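PDB 1I4U: crustacyanin-C1 subunit, which binds the carotenoid astaxanthin, giving the lobster carapace its blue colour, and is a lipocalin that assembles with related subunits into larger crustacyanin complexes. Local coordinates for residues W35-L40 with P44-E49; E66-A71 with L76-G81; I107-T110 with N114-C117; K149-F154 with V159-F164. All blocks are in the same frame, centred on the assembly; numbering follows the deposited sequence.

Contact 1 (W35-L40 with P44-E49); sequences WYQFAL and PYQLIE
In the lipocalin barrel, the long loop after the first main strand folds back near the open end, and here its Q46 reaches across to Q37 and L40 of strand 33-41. The backbones stay well apart: even the nearest pair, L40 CA and Q46 CA, lies 9.8 Å apart, so side chains alone bridge the gap. The two glutamines approach from opposite directions and bring their amide ends together, with Q37 OE1 modelled 3.0 Å from Q46 OE1. Which oxygen and nitrogen occupy these places is uncertain, because each amide is probably turned over in the model. The flat groups are inclined by 55°. Q37 reaches the gap as an extended chain, whereas Q46 starts with CG opposite its backbone N and then bends at its second torsion (chi2 66°), which folds the amide round. Beside the polar pair, the methyl L40 CD1 lies 4.3 Å from Q46 CG, a loose apolar touch. Q37 and L40 can both face the loop because F38 and A39 form a classic beta bulge opposite I135, which shifts the alternation of the strand. Q46 belongs to the dimer as well, since its carbonyl oxygen is hydrogen-bonded to N125 of the second subunit, and a bound methylpentanediol molecule lies near its side chain. Glutamine suits both positions, being long enough to span the gap, polar without charge, and aliphatic along its stem. The result is a small mixed lining, consistent with a pocket wall that meets apolar molecules through methylenes and methyls while keeping a few neutral polar groups within it.

Contact 2 (E66-A71 with L76-G81); sequences ESTGIA and LLKRNG. Unlike the reference sequence in segment 66-71: E66 (reference Lys).
An antiparallel beta hairpin of the lipocalin barrel pairs S67 and G69 with R79 and L77, and its first arm turns a corner at G69. S67 and R79 exchange two nearly straight backbone hydrogen bonds, S67 N to R79 O at 2.9 Å and R79 N to S67 O at 2.8 Å. At the corner the pairing is more bent: G69 N reaches L77 O at 3.1 Å with an N-H...O angle of 142°, and L77 N returns to G69 O. G69 has a phi of 158°, a backbone shape natural to a residue without CB, since a CB would press on the carbonyl oxygen of T68. Between these pairs, T68 and K78 sit at a non-hydrogen-bonded position, and T68 CG2 lies 3.9 Å from K78 CG. The beta-branched threonine thus lends a methyl to the lysine stem, while its hydroxyl bonds to Q178. Farther along the same face, K78 NZ and E66 OE1 form a long salt bridge of 3.8 Å; the amine has its stronger partner in the terminal carboxylate of L181. I70 CD1 rests on L76 CD2, and past the corner A71 CB comes within 4.0 Å of L77 CB, the small alanine fitting closely against the leucine. Backbone bonds therefore hold the hairpin together, and apolar contacts lie at its turn end. With two carboxylates near it, the K78 ammonium is probably stabilised in its charged form.

Contact 3 (I107-T110 with N114-C117); sequences ILET and NYAC
T110 and Y115 make the close-set part of this contact: the hydroxyl T110 OG1 donates to Y115 O at 2.7 Å, arriving 18° out of the carbonyl plane. T110 OG1 also accepts from the backbone N of Y112, so the hydroxyl is held by one bond it gives and one it takes, and A116 CB packs 3.7 Å from OG1. Threonine suits this place because its hydroxyl branch bonds while CB lies against the small alanine. Next along, L108 and E109 both face C117 in a classic beta bulge: L108 N bonds to C117 O, and C117 N bonds to E109 O, each at 2.8 Å. E109, partly exposed, lies on the more open side, yet its carboxylate is held. Its chain, extended with CG opposite the backbone N (chi1 -172°), takes OE2 to the edge of the buried Y115 ring, where Y115 OH donates to it at 2.6 Å. The bond uses the anti lone pair, and carboxylate and ring planes stand 72° apart. Tyrosine fits here by setting an apolar ring between strand and helix 144-156 while its hydroxyl reaches the carboxylate. K149 of that helix touches both E109 and Y115. Together these features form a bulged antiparallel hairpin in the wall of a lipocalin barrel, beneath its flanking helix.

Contact 4 (K149-F154 with V159-F164); sequences KCEAAF and VDTTRF
F154 has its CG opposite the carbonyl carbon (chi1 -73°), and F164 takes nearly the same first torsion (-81°); from their separate backbones the two rings are thereby brought together where the lipocalin's flanking helix 144-156 hands over to the C-terminal strand. F164 CZ sits 3.6 Å above the plane of the F154 ring, displaced toward its rim. The ring planes are inclined at 56°, with centroids 5.2 Å apart, so the pair is oblique. Phenylalanine suits both places because its broad hydrocarbon ring can fill the cleft between helix and barrel: F154 also touches L108, and F164 touches A39. Near the helix end the returning chain is fastened by one backbone bond, V159 N to F154 O at 3.0 Å, with the donor tilted out of the carbonyl plane. V159 adds its branched side chain, bringing CB within 4.0 Å of F154 CB. T161 fills the next place with its methyl, CG2 lying 3.8 Å from F154 CB, while the stem of E151 passes at about a right angle beside its hydroxyl. The loop has its own brace in an Asx turn, for which aspartate supplies a short acceptor. D160 OD1 receives T162 N and, at 2.6 Å, T162 OG1, both from the same face of the carboxylate and well out of its plane.

How the contacts relate
From the N terminus the four contacts follow in series, none nesting within or crossing another. Contact 1 folds the long loop back after strand 33-41, and contact 2 then closes the hairpin of 66-71 with 76-81. These neighbours touch: I48 packs on G69, and E49 N probably bonds to I70 O. Contact 3 closes a later hairpin on the other side of the chain's centre, its centre about 21 Å from that of contact 2. Contact 4 turns helix 144-156 back toward the barrel, and the C117-C150 disulfide ties it to contact 3. Strand 35-40 links the groups: W35 packs on Y115, and L40 on F164.

Contact 1 (W35-L40 with P44-E49)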
loop_
_atom_site.group_PDB
_atom_site.type_symbol
_atom_site.label_atom_id
_atom_site.label_comp_id
_atom_site.label_asym_id
_atom_site.label_seq_id
_atom_site.Cartn_x
_atom_site.Cartn_y
_atom_site.Cartn_z
ATOM N N TRP A 35 -22.266 -0.735 -3.769
ATOM C CA TRP A 35 -22.124 0.371 -2.829
ATOM C C TRP A 35 -21.657 1.634 -3.565
ATOM O O TRP A 35 -20.702 1.566 -4.348
ATOM C CB TRP A 35 -21.072 0.061 -1.794
ATOM C CG TRP A 35 -21.370 -0.948 -0.730
ATOM C CD1 TRP A 35 -20.929 -2.239 -0.724
ATOM C CD2 TRP A 35 -22.121 -0.773 0.456
ATOM N NE1 TRP A 35 -21.374 -2.875 0.414
ATOM C CE2 TRP A 35 -22.114 -1.998 1.159
ATOM C CE3 TRP A 35 -22.812 0.320 0.985
ATOM C CZ2 TRP A 35 -22.768 -2.191 2.390
ATOM C CZ3 TRP A 35 -23.455 0.160 2.182
ATOM C CH2 TRP A 35 -23.433 -1.080 2.858
ATOM N N TYR A 36 -22.278 2.747 -3.315
ATOM C CA TYR A 36 -21.884 4.021 -3.883
ATOM C C TYR A 36 -21.053 4.783 -2.868
ATOM O O TYR A 36 -21.322 4.773 -1.675
ATOM C CB TYR A 36 -23.138 4.849 -4.220
ATOM C CG TYR A 36 -24.043 4.152 -5.216
ATOM C CD1 TYR A 36 -25.023 3.280 -4.799
ATOM C CD2 TYR A 36 -23.899 4.348 -6.597
ATOM C CE1 TYR A 36 -25.851 2.631 -5.704
ATOM C CE2 TYR A 36 -24.708 3.690 -7.497
ATOM C CZ TYR A 36 -25.695 2.820 -7.048
ATOM O OH TYR A 36 -26.501 2.182 -7.934
ATOM N N GLN A 37 -20.015 5.478 -3.324
ATOM C CA GLN A 37 -19.206 6.285 -2.411
ATOM C C GLN A 37 -19.900 7.610 -2.207
ATOM O O GLN A 37 -19.916 8.438 -3.123
ATOM C CB GLN A 37 -17.822 6.502 -3.009
ATOM C CG GLN A 37 -16.884 7.329 -2.092
ATOM C CD GLN A 37 -15.604 7.547 -2.857
ATOM O OE1 GLN A 37 -14.659 6.760 -2.945
ATOM N NE2 GLN A 37 -15.378 8.575 -3.602
ATOM N N PHE A 38 -20.451 7.816 -1.006
ATOM C CA PHE A 38 -21.175 9.040 -0.703
ATOM C C PHE A 38 -20.236 10.213 -0.453
ATOM O O PHE A 38 -20.519 11.323 -0.891
ATOM C CB PHE A 38 -22.070 8.803 0.505
ATOM C CG PHE A 38 -22.839 10.011 0.964
ATOM C CD1 PHE A 38 -23.936 10.464 0.246
ATOM C CD2 PHE A 38 -22.415 10.699 2.080
ATOM C CE1 PHE A 38 -24.612 11.594 0.637
ATOM C CE2 PHE A 38 -23.114 11.803 2.498
ATOM C CZ PHE A 38 -24.212 12.273 1.782
ATOM N N ALA A 39 -19.161 9.948 0.293
ATOM C CA ALA A 39 -18.209 11.010 0.658
ATOM C C ALA A 39 -16.893 10.335 1.064
ATOM O O ALA A 39 -16.885 9.158 1.442
ATOM C CB ALA A 39 -18.668 11.910 1.794
ATOM N N LEU A 40 -15.812 11.085 0.994
ATOM C CA LEU A 40 -14.496 10.597 1.405
ATOM C C LEU A 40 -13.624 11.778 1.829
ATOM O O LEU A 40 -13.847 12.898 1.382
ATOM C CB LEU A 40 -13.805 9.761 0.320
ATOM C CG LEU A 40 -13.070 10.485 -0.771
ATOM C CD1 LEU A 40 -12.309 9.466 -1.625
ATOM C CD2 LEU A 40 -14.000 11.304 -1.656
ATOM N N PRO A 44 -5.356 10.848 -2.318
ATOM C CA PRO A 44 -4.584 11.064 -3.564
ATOM C C PRO A 44 -4.459 9.801 -4.398
ATOM O O PRO A 44 -3.862 9.830 -5.456
ATOM C CB PRO A 44 -3.221 11.469 -2.976
ATOM C CG PRO A 44 -3.114 10.604 -1.757
ATOM C CD PRO A 44 -4.481 10.679 -1.152
ATOM N N TYR A 45 -5.038 8.692 -3.935
ATOM C CA TYR A 45 -4.924 7.401 -4.624
ATOM C C TYR A 45 -6.179 7.072 -5.409
ATOM O O TYR A 45 -6.122 6.272 -6.328
ATOM C CB TYR A 45 -4.678 6.292 -3.608
ATOM C CG TYR A 45 -3.505 6.544 -2.710
ATOM C CD1 TYR A 45 -2.201 6.518 -3.203
ATOM C CD2 TYR A 45 -3.659 6.807 -1.364
ATOM C CE1 TYR A 45 -1.130 6.745 -2.359
ATOM C CE2 TYR A 45 -2.602 7.028 -0.521
ATOM C CZ TYR A 45 -1.324 6.997 -1.022
ATOM O OH TYR A 45 -0.277 7.234 -0.165
ATOM N N GLN A 46 -7.320 7.579 -5.081
ATOM C CA GLN A 46 -8.605 7.263 -5.725
ATOM C C GLN A 46 -8.611 7.906 -7.081
ATOM O O GLN A 46 -8.659 9.125 -7.227
ATOM C CB GLN A 46 -9.715 7.770 -4.826
ATOM C CG GLN A 46 -11.098 7.867 -5.372
ATOM C CD GLN A 46 -11.722 6.552 -5.725
ATOM O OE1 GLN A 46 -12.714 6.074 -5.166
ATOM N NE2 GLN A 46 -11.120 5.900 -6.685
ATOM N N LEU A 47 -8.572 7.081 -8.109
ATOM C CA LEU A 47 -8.566 7.560 -9.491
ATOM C C LEU A 47 -9.920 7.876 -10.078
ATOM O O LEU A 47 -10.034 8.502 -11.103
ATOM C CB LEU A 47 -7.867 6.521 -10.408
ATOM C CG LEU A 47 -6.436 6.137 -10.036
ATOM C CD1 LEU A 47 -5.902 5.108 -11.030
ATOM C CD2 LEU A 47 -5.584 7.397 -9.923
ATOM N N ILE A 48 -11.011 7.496 -9.438
ATOM C CA ILE A 48 -12.345 7.748 -9.827
ATOM C C ILE A 48 -12.899 8.927 -9.043
ATOM O O ILE A 48 -13.043 8.889 -7.839
ATOM C CB ILE A 48 -13.258 6.503 -9.664
ATOM C CG1 ILE A 48 -12.601 5.223 -10.190
ATOM C CG2 ILE A 48 -14.605 6.728 -10.318
ATOM C CD1 ILE A 48 -13.396 3.968 -9.916
ATOM N N GLU A 49 -13.204 9.996 -9.757
ATOM C CA GLU A 49 -13.629 11.239 -9.123
ATOM C C GLU A 49 -15.126 11.282 -8.824
ATOM O O GLU A 49 -15.545 11.711 -7.737
ATOM C CB GLU A 49 -13.281 12.427 -10.017
ATOM C CG GLU A 49 -13.641 13.746 -9.364
ATOM C CD GLU A 49 -13.327 14.998 -10.158
ATOM O OE1 GLU A 49 -13.181 14.900 -11.412
ATOM O OE2 GLU A 49 -13.291 16.115 -9.585
#

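Contact 2 (E66-A71 with L76-G81)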
loop_
_atom_site.group_PDB
_atom_site.type_symbol
_atom_site.label_atom_id
_atom_site.label_comp_id
_atom_site.label_asym_id
_atom_site.label_seq_id
_atom_site.Cartn_x
_atom_site.Cartn_y
_atom_site.Cartn_z
ATOM N N GLU A 66 -15.568 -4.524 -8.849
ATOM C CA GLU A 66 -15.509 -3.677 -10.023
ATOM C C GLU A 66 -15.922 -2.277 -9.545
ATOM O O GLU A 66 -17.049 -2.061 -9.121
ATOM C CB GLU A 66 -16.416 -4.176 -11.157
ATOM C CG GLU A 66 -16.006 -5.549 -11.663
ATOM C CD GLU A 66 -16.850 -6.049 -12.788
ATOM O OE1 GLU A 66 -16.227 -6.395 -13.788
ATOM O OE2 GLU A 66 -18.037 -6.032 -12.498
ATOM N N SER A 67 -14.975 -1.338 -9.593
ATOM C CA SER A 67 -15.193 0.025 -9.211
ATOM C C SER A 67 -15.232 0.880 -10.474
ATOM O O SER A 67 -14.327 0.812 -11.297
ATOM C CB SER A 67 -14.096 0.538 -8.279
ATOM O OG SER A 67 -14.153 -0.089 -7.020
ATOM N N THR A 68 -16.305 1.661 -10.650
ATOM C CA THR A 68 -16.494 2.405 -11.875
ATOM C C THR A 68 -16.931 3.829 -11.529
ATOM O O THR A 68 -17.403 4.152 -10.445
ATOM C CB THR A 68 -17.559 1.748 -12.795
ATOM O OG1 THR A 68 -18.812 1.763 -12.104
ATOM C CG2 THR A 68 -17.139 0.347 -13.197
ATOM N N GLY A 69 -16.805 4.688 -12.536
ATOM C CA GLY A 69 -17.269 6.080 -12.416
ATOM C C GLY A 69 -16.521 6.919 -13.458
ATOM O O GLY A 69 -16.089 6.368 -14.481
ATOM N N ILE A 70 -16.417 8.202 -13.187
ATOM C CA ILE A 70 -15.776 9.158 -14.084
ATOM C C ILE A 70 -14.425 9.532 -13.477
ATOM O O ILE A 70 -14.388 9.987 -12.328
ATOM C CB ILE A 70 -16.633 10.426 -14.298
ATOM C CG1 ILE A 70 -18.100 10.122 -14.565
ATOM C CG2 ILE A 70 -16.024 11.273 -15.400
ATOM C CD1 ILE A 70 -18.228 9.242 -15.768
ATOM N N ALA A 71 -13.366 9.365 -14.245
ATOM C CA ALA A 71 -11.989 9.662 -13.849
ATOM C C ALA A 71 -11.790 11.168 -13.840
ATOM O O ALA A 71 -12.660 11.915 -14.335
ATOM C CB ALA A 71 -11.069 9.015 -14.856
ATOM N N LEU A 76 -14.953 7.718 -18.609
ATOM C CA LEU A 76 -15.363 6.536 -17.851
ATOM C C LEU A 76 -14.134 5.694 -17.501
ATOM O O LEU A 76 -13.230 5.556 -18.305
ATOM C CB LEU A 76 -16.315 5.668 -18.650
ATOM C CG LEU A 76 -17.708 6.225 -18.904
ATOM C CD1 LEU A 76 -18.353 5.633 -20.148
ATOM C CD2 LEU A 76 -18.573 5.939 -17.688
ATOM N N LEU A 77 -14.161 5.064 -16.323
ATOM C CA LEU A 77 -13.084 4.261 -15.814
ATOM C C LEU A 77 -13.619 3.111 -14.989
ATOM O O LEU A 77 -14.540 3.284 -14.207
ATOM C CB LEU A 77 -12.125 5.119 -14.943
ATOM C CG LEU A 77 -10.946 4.383 -14.314
ATOM C CD1 LEU A 77 -9.986 3.818 -15.363
ATOM C CD2 LEU A 77 -10.148 5.315 -13.391
ATOM N N LYS A 78 -13.040 1.947 -15.224
ATOM C CA LYS A 78 -13.262 0.763 -14.422
ATOM C C LYS A 78 -11.935 0.331 -13.809
ATOM O O LYS A 78 -10.952 0.262 -14.561
ATOM C CB LYS A 78 -13.832 -0.422 -15.196
ATOM C CG LYS A 78 -14.037 -1.727 -14.448
ATOM C CD LYS A 78 -14.711 -2.775 -15.298
ATOM C CE LYS A 78 -13.705 -3.816 -15.696
ATOM N NZ LYS A 78 -14.274 -4.788 -16.680
ATOM N N ARG A 79 -11.985 0.051 -12.525
ATOM C CA ARG A 79 -10.860 -0.473 -11.788
ATOM C C ARG A 79 -11.236 -1.799 -11.168
ATOM O O ARG A 79 -12.261 -1.916 -10.546
ATOM C CB ARG A 79 -10.455 0.473 -10.668
ATOM C CG ARG A 79 -10.026 1.796 -11.260
ATOM C CD ARG A 79 -9.545 2.678 -10.144
ATOM N NE ARG A 79 -8.192 2.162 -9.770
ATOM C CZ ARG A 79 -7.688 2.581 -8.586
ATOM N NH1 ARG A 79 -8.323 3.423 -7.759
ATOM N NH2 ARG A 79 -6.500 2.149 -8.223
ATOM N N ASN A 80 -10.369 -2.807 -11.338
ATOM C CA ASN A 80 -10.523 -4.135 -10.727
ATOM C C ASN A 80 -9.827 -4.199 -9.370
ATOM O O ASN A 80 -8.647 -3.849 -9.281
ATOM C CB ASN A 80 -9.935 -5.209 -11.622
ATOM C CG ASN A 80 -10.656 -5.322 -12.953
ATOM O OD1 ASN A 80 -11.867 -5.538 -12.966
ATOM N ND2 ASN A 80 -9.954 -5.186 -14.058
ATOM N N GLY A 81 -10.604 -4.587 -8.376
ATOM C CA GLY A 81 -10.119 -4.663 -7.017
ATOM C C GLY A 81 -10.438 -5.976 -6.377
ATOM O O GLY A 81 -11.185 -6.818 -6.901
#

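Contact 3 (I107-T110 with N114-C117)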
loop_
_atom_site.group_PDB
_atom_site.type_symbol
_atom_site.label_atom_id
_atom_site.label_comp_id
_atom_site.label_asym_id
_atom_site.label_seq_id
_atom_site.Cartn_x
_atom_site.Cartn_y
_atom_site.Cartn_z
ATOM N N ILE A 107 -13.991 -1.831 8.465
ATOM C CA ILE A 107 -15.388 -1.449 8.414
ATOM C C ILE A 107 -15.728 -1.033 9.834
ATOM O O ILE A 107 -15.963 -1.822 10.738
ATOM C CB ILE A 107 -16.278 -2.575 7.871
ATOM C CG1 ILE A 107 -15.820 -3.122 6.519
ATOM C CG2 ILE A 107 -17.752 -2.146 7.878
ATOM C CD1 ILE A 107 -16.484 -4.443 6.116
ATOM N N LEU A 108 -15.674 0.289 10.045
ATOM C CA LEU A 108 -15.892 0.803 11.405
ATOM C C LEU A 108 -17.317 0.555 11.877
ATOM O O LEU A 108 -17.579 0.365 13.071
ATOM C CB LEU A 108 -15.670 2.305 11.395
ATOM C CG LEU A 108 -14.312 2.891 11.548
ATOM C CD1 LEU A 108 -14.436 4.397 11.762
ATOM C CD2 LEU A 108 -13.531 2.279 12.710
ATOM N N GLU A 109 -18.262 0.602 10.943
ATOM C CA GLU A 109 -19.680 0.445 11.258
ATOM C C GLU A 109 -20.419 0.233 9.928
ATOM O O GLU A 109 -20.136 0.895 8.933
ATOM C CB GLU A 109 -20.264 1.651 11.978
ATOM C CG GLU A 109 -21.695 1.454 12.486
ATOM C CD GLU A 109 -22.213 2.645 13.281
ATOM O OE1 GLU A 109 -21.496 3.129 14.164
ATOM O OE2 GLU A 109 -23.339 3.118 12.995
ATOM N N THR A 110 -21.374 -0.692 9.952
ATOM C CA THR A 110 -22.272 -0.865 8.827
ATOM C C THR A 110 -23.591 -1.486 9.309
ATOM O O THR A 110 -23.582 -2.246 10.276
ATOM C CB THR A 110 -21.668 -1.718 7.720
ATOM O OG1 THR A 110 -22.555 -1.791 6.585
ATOM C CG2 THR A 110 -21.437 -3.146 8.174
ATOM N N ASN A 114 -28.017 -0.018 4.330
ATOM C CA ASN A 114 -28.089 1.401 4.031
ATOM C C ASN A 114 -26.702 2.029 3.885
ATOM O O ASN A 114 -26.457 2.779 2.934
ATOM C CB ASN A 114 -28.860 2.160 5.107
ATOM C CG ASN A 114 -30.296 1.681 5.136
ATOM O OD1 ASN A 114 -31.098 2.143 4.306
ATOM N ND2 ASN A 114 -30.588 0.764 6.011
ATOM N N TYR A 115 -25.809 1.768 4.858
ATOM C CA TYR A 115 -24.557 2.508 4.907
ATOM C C TYR A 115 -23.413 1.649 5.368
ATOM O O TYR A 115 -23.619 0.663 6.060
ATOM C CB TYR A 115 -24.752 3.722 5.868
ATOM C CG TYR A 115 -24.799 3.335 7.311
ATOM C CD1 TYR A 115 -25.985 2.870 7.871
ATOM C CD2 TYR A 115 -23.672 3.391 8.118
ATOM C CE1 TYR A 115 -26.055 2.505 9.190
ATOM C CE2 TYR A 115 -23.742 3.015 9.434
ATOM C CZ TYR A 115 -24.924 2.571 9.963
ATOM O OH TYR A 115 -25.052 2.170 11.285
ATOM N N ALA A 116 -22.203 2.160 5.106
ATOM C CA ALA A 116 -20.981 1.645 5.673
ATOM C C ALA A 116 -19.994 2.800 5.880
ATOM O O ALA A 116 -19.934 3.751 5.081
ATOM C CB ALA A 116 -20.342 0.562 4.832
ATOM N N CYS A 117 -19.259 2.729 6.993
ATOM C CA CYS A 117 -18.265 3.712 7.363
ATOM C C CYS A 117 -16.910 2.981 7.332
ATOM O O CYS A 117 -16.710 2.066 8.127
ATOM C CB CYS A 117 -18.539 4.276 8.749
ATOM S SG CYS A 117 -20.288 4.579 9.175
#

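Contact 4 (K149-F154 with V159-F164)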
loop_
_atom_site.group_PDB
_atom_site.type_symbol
_atom_site.label_atom_id
_atom_site.label_comp_id
_atom_site.label_asym_id
_atom_site.label_seq_id
_atom_site.Cartn_x
_atom_site.Cartn_y
_atom_site.Cartn_z
ATOM N N LYS A 149 -24.516 8.675 11.761
ATOM C CA LYS A 149 -23.936 7.471 12.364
ATOM C C LYS A 149 -22.467 7.387 12.030
ATOM O O LYS A 149 -21.612 7.126 12.898
ATOM C CB LYS A 149 -24.668 6.181 11.969
ATOM C CG LYS A 149 -26.123 6.177 12.576
ATOM C CD LYS A 149 -26.949 5.076 11.975
ATOM C CE LYS A 149 -28.433 5.448 11.751
ATOM N NZ LYS A 149 -29.055 5.786 13.051
ATOM N N CYS A 150 -22.134 7.609 10.721
ATOM C CA CYS A 150 -20.723 7.573 10.404
ATOM C C CYS A 150 -19.980 8.726 11.076
ATOM O O CYS A 150 -18.870 8.474 11.530
ATOM C CB CYS A 150 -20.506 7.615 8.895
ATOM S SG CYS A 150 -20.932 6.125 7.971
ATOM N N GLU A 151 -20.579 9.910 11.146
ATOM C CA GLU A 151 -19.873 11.027 11.776
ATOM C C GLU A 151 -19.479 10.647 13.189
ATOM O O GLU A 151 -18.355 10.935 13.594
ATOM C CB GLU A 151 -20.717 12.297 11.731
ATOM C CG GLU A 151 -19.978 13.445 12.442
ATOM C CD GLU A 151 -20.802 14.715 12.603
ATOM O OE1 GLU A 151 -22.026 14.703 12.345
ATOM O OE2 GLU A 151 -20.249 15.774 12.983
ATOM N N ALA A 152 -20.438 10.016 13.903
ATOM C CA ALA A 152 -20.179 9.621 15.284
ATOM C C ALA A 152 -19.024 8.645 15.344
ATOM O O ALA A 152 -18.110 8.756 16.151
ATOM C CB ALA A 152 -21.413 9.041 15.942
ATOM N N ALA A 153 -19.050 7.676 14.421
ATOM C CA ALA A 153 -18.033 6.625 14.415
ATOM C C ALA A 153 -16.643 7.186 14.171
ATOM O O ALA A 153 -15.671 6.775 14.800
ATOM C CB ALA A 153 -18.339 5.543 13.391
ATOM N N PHE A 154 -16.564 8.132 13.237
ATOM C CA PHE A 154 -15.254 8.711 12.967
ATOM C C PHE A 154 -14.801 9.646 14.081
ATOM O O PHE A 154 -13.598 9.645 14.399
ATOM C CB PHE A 154 -15.331 9.405 11.612
ATOM C CG PHE A 154 -15.386 8.449 10.417
ATOM C CD1 PHE A 154 -14.288 7.669 10.149
ATOM C CD2 PHE A 154 -16.482 8.322 9.612
ATOM C CE1 PHE A 154 -14.288 6.806 9.072
ATOM C CE2 PHE A 154 -16.501 7.471 8.544
ATOM C CZ PHE A 154 -15.443 6.639 8.296
ATOM N N VAL A 159 -11.057 11.185 14.250
ATOM C CA VAL A 159 -11.016 11.679 12.884
ATOM C C VAL A 159 -11.816 12.977 12.740
ATOM O O VAL A 159 -12.967 12.946 13.175
ATOM C CB VAL A 159 -11.484 10.596 11.893
ATOM C CG1 VAL A 159 -11.715 11.145 10.479
ATOM C CG2 VAL A 159 -10.432 9.486 11.836
ATOM N N ASP A 160 -11.230 14.043 12.166
ATOM C CA ASP A 160 -11.850 15.349 11.935
ATOM C C ASP A 160 -12.840 15.206 10.806
ATOM O O ASP A 160 -12.496 15.245 9.611
ATOM C CB ASP A 160 -10.813 16.446 11.603
ATOM C CG ASP A 160 -11.448 17.823 11.532
ATOM O OD1 ASP A 160 -12.700 17.903 11.512
ATOM O OD2 ASP A 160 -10.718 18.855 11.496
ATOM N N THR A 161 -14.105 15.049 11.177
ATOM C CA THR A 161 -15.090 14.846 10.094
ATOM C C THR A 161 -15.334 16.021 9.169
ATOM O O THR A 161 -15.963 15.880 8.104
ATOM C CB THR A 161 -16.427 14.386 10.685
ATOM O OG1 THR A 161 -16.883 15.367 11.607
ATOM C CG2 THR A 161 -16.174 13.084 11.413
ATOM N N THR A 162 -14.807 17.192 9.521
ATOM C CA THR A 162 -14.839 18.279 8.544
ATOM C C THR A 162 -13.972 18.003 7.310
ATOM O O THR A 162 -14.021 18.700 6.288
ATOM C CB THR A 162 -14.394 19.607 9.203
ATOM O OG1 THR A 162 -12.980 19.545 9.499
ATOM C CG2 THR A 162 -15.177 19.861 10.487
ATOM N N ARG A 163 -13.157 16.951 7.330
ATOM C CA ARG A 163 -12.372 16.493 6.223
ATOM C C ARG A 163 -13.181 15.819 5.114
ATOM O O ARG A 163 -12.728 15.667 3.998
ATOM C CB ARG A 163 -11.268 15.553 6.741
ATOM C CG ARG A 163 -10.156 16.306 7.489
ATOM C CD ARG A 163 -9.244 15.350 8.235
ATOM N NE ARG A 163 -8.556 14.454 7.269
ATOM C CZ ARG A 163 -7.980 13.312 7.610
ATOM N NH1 ARG A 163 -7.949 12.852 8.847
ATOM N NH2 ARG A 163 -7.434 12.602 6.647
ATOM N N PHE A 164 -14.425 15.430 5.399
ATOM C CA PHE A 164 -15.203 14.750 4.341
ATOM C C PHE A 164 -15.653 15.701 3.247
ATOM O O PHE A 164 -16.080 16.812 3.526
ATOM C CB PHE A 164 -16.461 14.099 4.922
ATOM C CG PHE A 164 -16.152 12.768 5.548
ATOM C CD1 PHE A 164 -16.030 11.643 4.755
ATOM C CD2 PHE A 164 -15.940 12.648 6.899
ATOM C CE1 PHE A 164 -15.733 10.419 5.294
ATOM C CE2 PHE A 164 -15.664 11.420 7.473
ATOM C CZ PHE A 164 -15.528 10.316 6.635
#